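PDB 1YE8: hypothetical UPF0334 kinase-like protein AQ_1292 from Aquifex aeolicus, which hydrolyses the nucleoside triphosphates ATP, GTP, CTP, TTP and UTP to the nucleoside diphosphates and phosphate, and has no kinase activity. Local coordinates for residues Arg140-His143 and Pro144-Glu148; Glu22-Gly25 and Lys26-Gly30; Asp166-Leu169 and Glu170-Ser174. All coordinates share one frame; numbering follows the deposited sequence.

Overall arrangement
Three local contacts lie in series along the chain, and none nests within or crosses another. Contact 2 comes first. It turns the chain from helix 13-24, which follows the nucleotide-binding loop, into edge strand 28-29 of the parallel sheet. Contact 1 follows strand 132-136 and starts helix 144-150. It lies across the chain's centre from contact 2, with nearest atoms about 16 Å apart. Contact 3 comes last, at the start of helix 168-175, which follows the other edge strand, 156-159, and packs against it. Contacts 2 and 3 touch: Arg23 NH2 is 2.9 Å from Glu170 OE2 in a salt bridge, so the first and last of these helices are tied together.

Contact 1. Residues Arg140-His143 and Pro144-Glu148; sequences RDVH and PLVKE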
ATOM      1  N   ARG A 140      13.098   5.050  -3.753  1.00 12.73           N
ATOM      2  CA  ARG A 140      14.352   4.316  -3.860  1.00 14.29           C
ATOM      3  C   ARG A 140      14.098   2.815  -3.770  1.00 14.10           C
ATOM      4  O   ARG A 140      13.119   2.363  -3.161  1.00 13.64           O
ATOM      5  CB  ARG A 140      15.339   4.762  -2.777  1.00 15.29           C
ATOM      6  CG  ARG A 140      15.845   6.206  -2.937  1.00 18.25           C
ATOM      7  CD  ARG A 140      16.790   6.686  -1.835  1.00 23.17           C
ATOM      8  NE  ARG A 140      16.285   6.400  -0.487  1.00 27.43           N
ATOM      9  CZ  ARG A 140      16.711   5.405   0.297  1.00 29.27           C
ATOM     10  NH1 ARG A 140      17.664   4.573  -0.112  1.00 29.78           N
ATOM     11  NH2 ARG A 140      16.171   5.237   1.496  1.00 30.08           N
ATOM     12  N   ASP A 141      14.970   2.025  -4.391  1.00 14.86           N
ATOM     13  CA  ASP A 141      14.835   0.569  -4.378  1.00 15.33           C
ATOM     14  C   ASP A 141      15.403  -0.020  -3.090  1.00 16.17           C
ATOM     15  O   ASP A 141      16.480  -0.623  -3.087  1.00 17.43           O
ATOM     16  CB  ASP A 141      15.535  -0.035  -5.592  1.00 15.99           C
ATOM     17  CG  ASP A 141      14.806   0.248  -6.885  1.00 17.12           C
ATOM     18  OD1 ASP A 141      13.573   0.490  -6.870  1.00 15.92           O
ATOM     19  OD2 ASP A 141      15.393   0.207  -7.991  1.00 20.39           O
ATOM     20  N   VAL A 142      14.649   0.137  -2.006  1.00 15.92           N
ATOM     21  CA  VAL A 142      15.113  -0.209  -0.667  1.00 16.47           C
ATOM     22  C   VAL A 142      15.049  -1.704  -0.370  1.00 16.38           C
ATOM     23  O   VAL A 142      15.546  -2.145   0.663  1.00 17.59           O
ATOM     24  CB  VAL A 142      14.328   0.567   0.402  1.00 16.77           C
ATOM     25  CG1 VAL A 142      14.555   2.077   0.253  1.00 17.86           C
ATOM     26  CG2 VAL A 142      12.833   0.201   0.356  1.00 17.77           C
ATOM     27  N   HIS A 143      14.433  -2.464  -1.274  1.00 16.02           N
ATOM     28  CA  HIS A 143      14.250  -3.907  -1.137  1.00 15.69           C
ATOM     29  C   HIS A 143      14.030  -4.462  -2.543  1.00 15.79           C
ATOM     30  O   HIS A 143      13.443  -3.766  -3.372  1.00 15.02           O
ATOM     31  CB  HIS A 143      13.022  -4.192  -0.265  1.00 15.69           C
ATOM     32  CG  HIS A 143      12.808  -5.640   0.034  1.00 16.28           C
ATOM     33  ND1 HIS A 143      12.236  -6.513  -0.866  1.00 15.41           N
ATOM     34  CD2 HIS A 143      13.062  -6.362   1.151  1.00 16.92           C
ATOM     35  CE1 HIS A 143      12.173  -7.718  -0.324  1.00 16.01           C
ATOM     36  NE2 HIS A 143      12.659  -7.649   0.903  1.00 17.27           N
ATOM     37  N   PRO A 144      14.492  -5.672  -2.864  1.00 15.98           N
ATOM     38  CA  PRO A 144      14.259  -6.191  -4.220  1.00 15.73           C
ATOM     39  C   PRO A 144      12.790  -6.247  -4.671  1.00 15.03           C
ATOM     40  O   PRO A 144      12.535  -6.097  -5.867  1.00 15.46           O
ATOM     41  CB  PRO A 144      14.889  -7.587  -4.176  1.00 16.39           C
ATOM     42  CG  PRO A 144      15.926  -7.442  -3.162  1.00 17.22           C
ATOM     43  CD  PRO A 144      15.312  -6.609  -2.061  1.00 16.69           C
ATOM     44  N   LEU A 145      11.835  -6.451  -3.758  1.00 14.26           N
ATOM     45  CA  LEU A 145      10.431  -6.455  -4.186  1.00 13.27           C
ATOM     46  C   LEU A 145       9.955  -5.052  -4.616  1.00 12.79           C
ATOM     47  O   LEU A 145       9.123  -4.945  -5.493  1.00 13.06           O
ATOM     48  CB  LEU A 145       9.507  -7.087  -3.119  1.00 13.66           C
ATOM     49  CG  LEU A 145       8.016  -7.279  -3.446  1.00 14.20           C
ATOM     50  CD1 LEU A 145       7.739  -7.865  -4.833  1.00 15.47           C
ATOM     51  CD2 LEU A 145       7.374  -8.151  -2.369  1.00 14.98           C
ATOM     52  N   VAL A 146      10.512  -4.000  -4.018  1.00 12.56           N
ATOM     53  CA  VAL A 146      10.212  -2.641  -4.460  1.00 12.48           C
ATOM     54  C   VAL A 146      10.664  -2.461  -5.916  1.00 13.21           C
ATOM     55  O   VAL A 146       9.905  -1.932  -6.737  1.00 13.13           O
ATOM     56  CB  VAL A 146      10.854  -1.574  -3.530  1.00 10.72           C
ATOM     57  CG1 VAL A 146      10.749  -0.189  -4.132  1.00 12.12           C
ATOM     58  CG2 VAL A 146      10.195  -1.595  -2.134  1.00 11.42           C
ATOM     59  N   LYS A 147      11.878  -2.923  -6.241  1.00 14.52           N
ATOM     60  CA  LYS A 147      12.389  -2.837  -7.617  1.00 16.06           C
ATOM     61  C   LYS A 147      11.503  -3.617  -8.584  1.00 15.69           C
ATOM     62  O   LYS A 147      11.161  -3.139  -9.668  1.00 16.53           O
ATOM     63  CB  LYS A 147      13.819  -3.357  -7.691  1.00 17.47           C
ATOM     64  CG  LYS A 147      14.579  -2.933  -8.954  1.00 20.62           C
ATOM     65  CD  LYS A 147      15.964  -3.579  -9.019  1.00 24.74           C
ATOM     66  CE  LYS A 147      17.053  -2.639  -8.531  1.00 27.71           C
ATOM     67  NZ  LYS A 147      18.428  -3.205  -8.707  1.00 30.09           N
ATOM     68  N   GLU A 148      11.108  -4.816  -8.157  1.00 14.79           N
ATOM     69  CA  GLU A 148      10.248  -5.693  -8.932  1.00 15.34           C
ATOM     70  C   GLU A 148       8.921  -5.012  -9.279  1.00 14.92           C
ATOM     71  O   GLU A 148       8.434  -5.101 -10.408  1.00 16.67           O
ATOM     72  CB  GLU A 148      10.014  -6.971  -8.120  1.00 15.65           C
ATOM     73  CG  GLU A 148       9.137  -8.010  -8.783  1.00 16.98           C
ATOM     74  CD  GLU A 148       8.990  -9.267  -7.950  1.00 17.79           C
ATOM     75  OE1 GLU A 148       9.995  -9.715  -7.356  1.00 21.31           O
ATOM     76  OE2 GLU A 148       7.869  -9.820  -7.911  1.00 17.94           O
TER
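His143 caps the N-terminal end of helix 144-150, in a local contact where the loop after strand 132-136 turns into that helix. Its ring atom ND1 accepts from Leu145 N at 2.9 Å. The bond is nearly straight, 166° at the hydrogen, and the donor lies close to the ring plane. His143 CG stands anti to the backbone N (chi1 -175°), and the ring turn at chi2 (-79°) then points ND1 at Leu145 N. Pro144 CD lies over one face of the same ring, 3.5 Å from its centroid, as a CH-pi contact. The ring is therefore held at its edge and on one face. This is an N-cap with an imidazole as acceptor, at a helix of a P-loop NTPase with a variant RecA fold. His143 O takes weak bonds from Val146 N and Lys147 N. Val142 CG2 meets Val146 CG2 at 4.0 Å, and Val146 CG1 lies 3.6 Å from Arg140 O. Asp141 and Lys147 cross at about a right angle. Asp141 OD2 rests 3.3 Å from Lys147 CE, but Lys147 NZ stays 4.6 Å from Asp141 OD2. The salt bridge of Asp141 is made instead by OD1, with Arg150 NE.

Contact 2. Residues Glu22-Gly25 and Lys26-Gly30; sequences ERLG and KRAIG
Leu24 and Arg27 cross at about a right angle in the turn that leads from helix 13-24 to edge strand 28-29. This is the passage out of the helix that follows the P-loop, in a P-loop NTPase. Leu24 CD2 sits over the centre of one face of the Arg27 guanidinium, 3.8 Å from Arg27 CZ. The arginine chain bends at chi3 (69°), which turns the flat group across the leucine methyl. Its nitrogens have partners outside the turn: NH1 bonds to Glu177 O and NE to Arg100 O. With an alanine at Arg27, the carbonyls of Glu177 and Arg100 would probably lose these donors and the Leu24 methyl the flat group that covers it. Leu24 CB also packs against Ala28 CB at 3.9 Å. Leu24 also touches Val102 of the neighbouring strand 102-105, and Ala28 touches Ile104 there. The backbone makes the turn itself. Gly25 leaves the helix with positive phi (59°), which favours glycine. Arg27 N donates to Leu24 O at 3.1 Å, and Ala28 N to Gly25 O at 3.2 Å. Both are i to i+3 bonds, as in a 3-10 turn, and both donors stand above the carbonyl plane of their acceptor. A water links two carbonyls, donating to Gly25 O at 2.8 Å and to Ala28 O at 2.9 Å.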
ATOM      1  N   GLU A  22     -11.845   6.814  -0.655  1.00 14.01           N
ATOM      2  CA  GLU A  22     -13.135   7.465  -0.429  1.00 15.11           C
ATOM      3  C   GLU A  22     -13.942   7.504  -1.730  1.00 15.57           C
ATOM      4  O   GLU A  22     -15.149   7.227  -1.742  1.00 16.32           O
ATOM      5  CB  GLU A  22     -12.957   8.865   0.148  1.00 15.91           C
ATOM      6  CG  GLU A  22     -14.285   9.545   0.453  1.00 18.60           C
ATOM      7  CD  GLU A  22     -14.141  10.879   1.158  1.00 23.21           C
ATOM      8  OE1 GLU A  22     -13.866  11.900   0.484  1.00 25.29           O
ATOM      9  OE2 GLU A  22     -14.326  10.900   2.395  1.00 26.89           O
ATOM     10  N   ARG A  23     -13.283   7.843  -2.829  1.00 14.95           N
ATOM     11  CA  ARG A  23     -13.965   7.873  -4.118  1.00 15.72           C
ATOM     12  C   ARG A  23     -14.482   6.520  -4.570  1.00 15.75           C
ATOM     13  O   ARG A  23     -15.566   6.418  -5.142  1.00 17.04           O
ATOM     14  CB  ARG A  23     -13.067   8.491  -5.181  1.00 16.02           C
ATOM     15  CG  ARG A  23     -12.912   9.993  -4.992  1.00 16.74           C
ATOM     16  CD  ARG A  23     -14.167  10.801  -5.378  1.00 16.63           C
ATOM     17  NE  ARG A  23     -14.300  10.846  -6.832  1.00 16.98           N
ATOM     18  CZ  ARG A  23     -13.666  11.719  -7.606  1.00 16.46           C
ATOM     19  NH1 ARG A  23     -12.859  12.622  -7.064  1.00 16.23           N
ATOM     20  NH2 ARG A  23     -13.830  11.675  -8.924  1.00 18.77           N
ATOM     21  N   LEU A  24     -13.692   5.475  -4.332  1.00 15.46           N
ATOM     22  CA  LEU A  24     -14.072   4.128  -4.732  1.00 15.08           C
ATOM     23  C   LEU A  24     -15.158   3.493  -3.859  1.00 15.07           C
ATOM     24  O   LEU A  24     -15.824   2.555  -4.306  1.00 15.55           O
ATOM     25  CB  LEU A  24     -12.833   3.225  -4.773  1.00 14.31           C
ATOM     26  CG  LEU A  24     -11.823   3.454  -5.904  1.00 13.49           C
ATOM     27  CD1 LEU A  24     -10.621   2.573  -5.644  1.00 13.79           C
ATOM     28  CD2 LEU A  24     -12.408   3.167  -7.283  1.00 16.02           C
ATOM     29  N   GLY A  25     -15.344   3.976  -2.633  1.00 15.33           N
ATOM     30  CA  GLY A  25     -16.375   3.421  -1.769  1.00 15.69           C
ATOM     31  C   GLY A  25     -16.168   1.944  -1.504  1.00 15.61           C
ATOM     32  O   GLY A  25     -15.065   1.509  -1.174  1.00 16.02           O
ATOM     33  N   LYS A  26     -17.223   1.163  -1.681  1.00 15.55           N
ATOM     34  CA  LYS A  26     -17.212  -0.256  -1.356  1.00 15.56           C
ATOM     35  C   LYS A  26     -16.350  -1.055  -2.333  1.00 14.63           C
ATOM     36  O   LYS A  26     -16.090  -2.242  -2.115  1.00 15.40           O
ATOM     37  CB  LYS A  26     -18.648  -0.802  -1.322  1.00 16.13           C
ATOM     38  CG  LYS A  26     -19.493  -0.267  -0.164  1.00 18.73           C
ATOM     39  CD  LYS A  26     -20.913  -0.802  -0.262  1.00 21.98           C
ATOM     40  CE  LYS A  26     -21.709  -0.548   1.013  1.00 24.37           C
ATOM     41  NZ  LYS A  26     -22.907   0.305   0.749  1.00 27.25           N
ATOM     42  N   ARG A  27     -15.878  -0.413  -3.399  1.00 13.69           N
ATOM     43  CA  ARG A  27     -14.984  -1.093  -4.336  1.00 13.08           C
ATOM     44  C   ARG A  27     -13.591  -1.311  -3.746  1.00 12.18           C
ATOM     45  O   ARG A  27     -12.882  -2.220  -4.174  1.00 11.87           O
ATOM     46  CB  ARG A  27     -14.831  -0.286  -5.617  1.00 13.41           C
ATOM     47  CG  ARG A  27     -16.091  -0.234  -6.476  1.00 13.45           C
ATOM     48  CD  ARG A  27     -15.983   0.790  -7.597  1.00 15.52           C
ATOM     49  NE  ARG A  27     -15.006   0.355  -8.592  1.00 16.39           N
ATOM     50  CZ  ARG A  27     -14.605   1.094  -9.616  1.00 18.47           C
ATOM     51  NH1 ARG A  27     -15.113   2.309  -9.788  1.00 20.13           N
ATOM     52  NH2 ARG A  27     -13.720   0.612 -10.476  1.00 19.11           N
ATOM     53  N   ALA A  28     -13.194  -0.466  -2.796  1.00 11.49           N
ATOM     54  CA  ALA A  28     -11.824  -0.472  -2.286  1.00 10.93           C
ATOM     55  C   ALA A  28     -11.699  -1.392  -1.084  1.00 10.72           C
ATOM     56  O   ALA A  28     -12.459  -1.248  -0.121  1.00 11.38           O
ATOM     57  CB  ALA A  28     -11.404   0.937  -1.918  1.00 11.72           C
ATOM     58  N   ILE A  29     -10.752  -2.335  -1.137  1.00  9.99           N
ATOM     59  CA  ILE A  29     -10.507  -3.245  -0.004  1.00  9.78           C
ATOM     60  C   ILE A  29      -9.000  -3.355   0.217  1.00  8.49           C
ATOM     61  O   ILE A  29      -8.257  -3.669  -0.719  1.00  8.57           O
ATOM     62  CB  ILE A  29     -11.106  -4.661  -0.235  1.00 10.42           C
ATOM     63  CG1 ILE A  29     -12.568  -4.618  -0.709  1.00 13.10           C
ATOM     64  CG2 ILE A  29     -10.957  -5.494   1.024  1.00 10.78           C
ATOM     65  CD1 ILE A  29     -13.055  -5.958  -1.358  1.00 15.30           C
ATOM     66  N   GLY A  30      -8.540  -3.116   1.442  1.00  8.39           N
ATOM     67  CA  GLY A  30      -7.116  -3.217   1.734  1.00  8.21           C
ATOM     68  C   GLY A  30      -6.721  -2.368   2.922  1.00  8.01           C
ATOM     69  O   GLY A  30      -7.451  -2.289   3.912  1.00  9.01           O
TER
HETATM   70  O   HOH W   1     -13.495   1.169   1.073  1.00 23.03           O

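Contact 3. Residues Asp166-Leu169 and Glu170-Ser174; sequences DVIL and EDILS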
ATOM      1  N   ASP A 166      -2.413  17.720  -6.719  1.00 23.93           N
ATOM      2  CA  ASP A 166      -3.790  18.201  -6.670  1.00 24.66           C
ATOM      3  C   ASP A 166      -4.557  17.962  -7.964  1.00 24.48           C
ATOM      4  O   ASP A 166      -5.745  18.264  -8.040  1.00 24.82           O
ATOM      5  CB  ASP A 166      -3.810  19.689  -6.301  1.00 25.29           C
ATOM      6  CG  ASP A 166      -3.207  19.959  -4.923  1.00 27.45           C
ATOM      7  OD1 ASP A 166      -3.559  19.240  -3.960  1.00 30.03           O
ATOM      8  OD2 ASP A 166      -2.375  20.867  -4.713  1.00 29.29           O
ATOM      9  N   VAL A 167      -3.889  17.391  -8.961  1.00 24.15           N
ATOM     10  CA  VAL A 167      -4.515  17.122 -10.262  1.00 24.66           C
ATOM     11  C   VAL A 167      -4.538  15.626 -10.618  1.00 24.55           C
ATOM     12  O   VAL A 167      -5.379  15.171 -11.402  1.00 25.06           O
ATOM     13  CB  VAL A 167      -3.879  17.990 -11.410  1.00 24.59           C
ATOM     14  CG1 VAL A 167      -2.366  17.893 -11.406  1.00 24.91           C
ATOM     15  CG2 VAL A 167      -4.425  17.615 -12.786  1.00 26.05           C
ATOM     16  N   ILE A 168      -3.643  14.851 -10.017  1.00 24.06           N
ATOM     17  CA  ILE A 168      -3.445  13.459 -10.437  1.00 23.57           C
ATOM     18  C   ILE A 168      -4.616  12.494 -10.146  1.00 23.20           C
ATOM     19  O   ILE A 168      -4.777  11.490 -10.840  1.00 23.24           O
ATOM     20  CB  ILE A 168      -2.104  12.918  -9.868  1.00 23.75           C
ATOM     21  CG1 ILE A 168      -1.663  11.658 -10.620  1.00 24.45           C
ATOM     22  CG2 ILE A 168      -2.203  12.689  -8.360  1.00 23.26           C
ATOM     23  CD1 ILE A 168      -0.984  11.919 -11.965  1.00 25.58           C
ATOM     24  N   LEU A 169      -5.430  12.809  -9.141  1.00 22.32           N
ATOM     25  CA  LEU A 169      -6.536  11.928  -8.759  1.00 21.74           C
ATOM     26  C   LEU A 169      -7.457  11.505  -9.913  1.00 22.08           C
ATOM     27  O   LEU A 169      -7.758  10.328 -10.052  1.00 21.69           O
ATOM     28  CB  LEU A 169      -7.337  12.515  -7.587  1.00 21.37           C
ATOM     29  CG  LEU A 169      -8.531  11.713  -7.059  1.00 20.50           C
ATOM     30  CD1 LEU A 169      -8.066  10.349  -6.520  1.00 19.28           C
ATOM     31  CD2 LEU A 169      -9.237  12.490  -5.971  1.00 21.20           C
ATOM     32  N   GLU A 170      -7.893  12.458 -10.742  1.00 22.52           N
ATOM     33  CA  GLU A 170      -8.823  12.149 -11.831  1.00 23.14           C
ATOM     34  C   GLU A 170      -8.228  11.263 -12.939  1.00 22.77           C
ATOM     35  O   GLU A 170      -8.933  10.417 -13.524  1.00 23.55           O
ATOM     36  CB  GLU A 170      -9.435  13.432 -12.419  1.00 23.76           C
ATOM     37  CG  GLU A 170     -10.378  14.183 -11.478  1.00 25.10           C
ATOM     38  CD  GLU A 170     -11.516  13.344 -10.895  1.00 25.84           C
ATOM     39  OE1 GLU A 170     -11.939  12.328 -11.502  1.00 28.10           O
ATOM     40  OE2 GLU A 170     -12.008  13.729  -9.821  1.00 25.07           O
ATOM     41  N   ASP A 171      -6.941  11.457 -13.225  1.00 22.83           N
ATOM     42  CA  ASP A 171      -6.221  10.596 -14.159  1.00 22.63           C
ATOM     43  C   ASP A 171      -6.313   9.139 -13.682  1.00 21.31           C
ATOM     44  O   ASP A 171      -6.668   8.232 -14.453  1.00 21.50           O
ATOM     45  CB  ASP A 171      -4.755  11.044 -14.289  1.00 23.75           C
ATOM     46  CG  ASP A 171      -4.617  12.489 -14.757  1.00 26.19           C
ATOM     47  OD1 ASP A 171      -5.548  13.006 -15.411  1.00 28.37           O
ATOM     48  OD2 ASP A 171      -3.614  13.195 -14.504  1.00 28.10           O
ATOM     49  N   ILE A 172      -6.013   8.944 -12.394  1.00 20.59           N
ATOM     50  CA  ILE A 172      -6.061   7.625 -11.760  1.00 19.00           C
ATOM     51  C   ILE A 172      -7.477   7.046 -11.803  1.00 18.52           C
ATOM     52  O   ILE A 172      -7.673   5.907 -12.242  1.00 17.74           O
ATOM     53  CB  ILE A 172      -5.524   7.708 -10.296  1.00 18.29           C
ATOM     54  CG1 ILE A 172      -4.022   8.030 -10.303  1.00 18.51           C
ATOM     55  CG2 ILE A 172      -5.802   6.398  -9.529  1.00 17.25           C
ATOM     56  CD1 ILE A 172      -3.444   8.337  -8.915  1.00 19.04           C
ATOM     57  N   LEU A 173      -8.459   7.841 -11.371  1.00 18.76           N
ATOM     58  CA  LEU A 173      -9.843   7.356 -11.304  1.00 19.15           C
ATOM     59  C   LEU A 173     -10.454   7.014 -12.667  1.00 20.49           C
ATOM     60  O   LEU A 173     -11.219   6.061 -12.768  1.00 21.01           O
ATOM     61  CB  LEU A 173     -10.735   8.311 -10.503  1.00 18.99           C
ATOM     62  CG  LEU A 173     -10.396   8.404  -9.007  1.00 17.53           C
ATOM     63  CD1 LEU A 173     -11.280   9.448  -8.362  1.00 18.71           C
ATOM     64  CD2 LEU A 173     -10.551   7.067  -8.276  1.00 17.67           C
ATOM     65  N   SER A 174     -10.070   7.755 -13.706  1.00 21.55           N
ATOM     66  CA  SER A 174     -10.478   7.412 -15.071  1.00 22.87           C
ATOM     67  C   SER A 174      -9.926   6.057 -15.527  1.00 23.07           C
ATOM     68  O   SER A 174     -10.648   5.250 -16.128  1.00 23.47           O
ATOM     69  CB  SER A 174     -10.061   8.502 -16.057  1.00 23.33           C
ATOM     70  OG  SER A 174     -10.424   8.135 -17.380  1.00 24.94           O
TER
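Apolar side chains one turn apart pair along the start of helix 168-175: Ile168 with Ile172, and Leu169 with Leu173. Ile168 CG1 comes to 4.1 Å from Ile172 CD1. Leu169 CG lies 3.8 Å from Leu173 CD1, and its CD1 branch meets that same methyl. In both pairs the side chains cross obliquely. Leu169 holds CG anti to the backbone N (chi1 -180°), whereas Leu173 holds CG anti to its carbonyl carbon (chi1 -67°), and these two settings bring the branches together. The first pair faces Ile158 of edge strand 156-159. Leu169 and Leu173 lean on Arg23 of helix 13-24, and Leu169 also reaches Ile20. The contact thus sets the last helix of this P-loop NTPase fold against both the parallel sheet and the helix that follows the nucleotide-binding loop.

The backbone bonds are regular i to i+4 bonds. Ile172 N donates to Ile168 O at 3.2 Å and Leu173 N to Leu169 O at 2.9 Å.

The polar side chains make the third kind of contact. Asp171 crosses Ile168 at about a right angle, and OD2 rests 3.9 Å from Ile168 CD1, a van der Waals contact. Glu170 OE1 forms a salt bridge with Arg178 NH1, while OE2 is held by Arg23. The chemistry is therefore divided: apolar pairs pack against strand 156-159 and helix 13-24, while the Glu170 carboxylate, paired with two arginines, ties the helix to helix 13-24 and to the C-terminal Arg178.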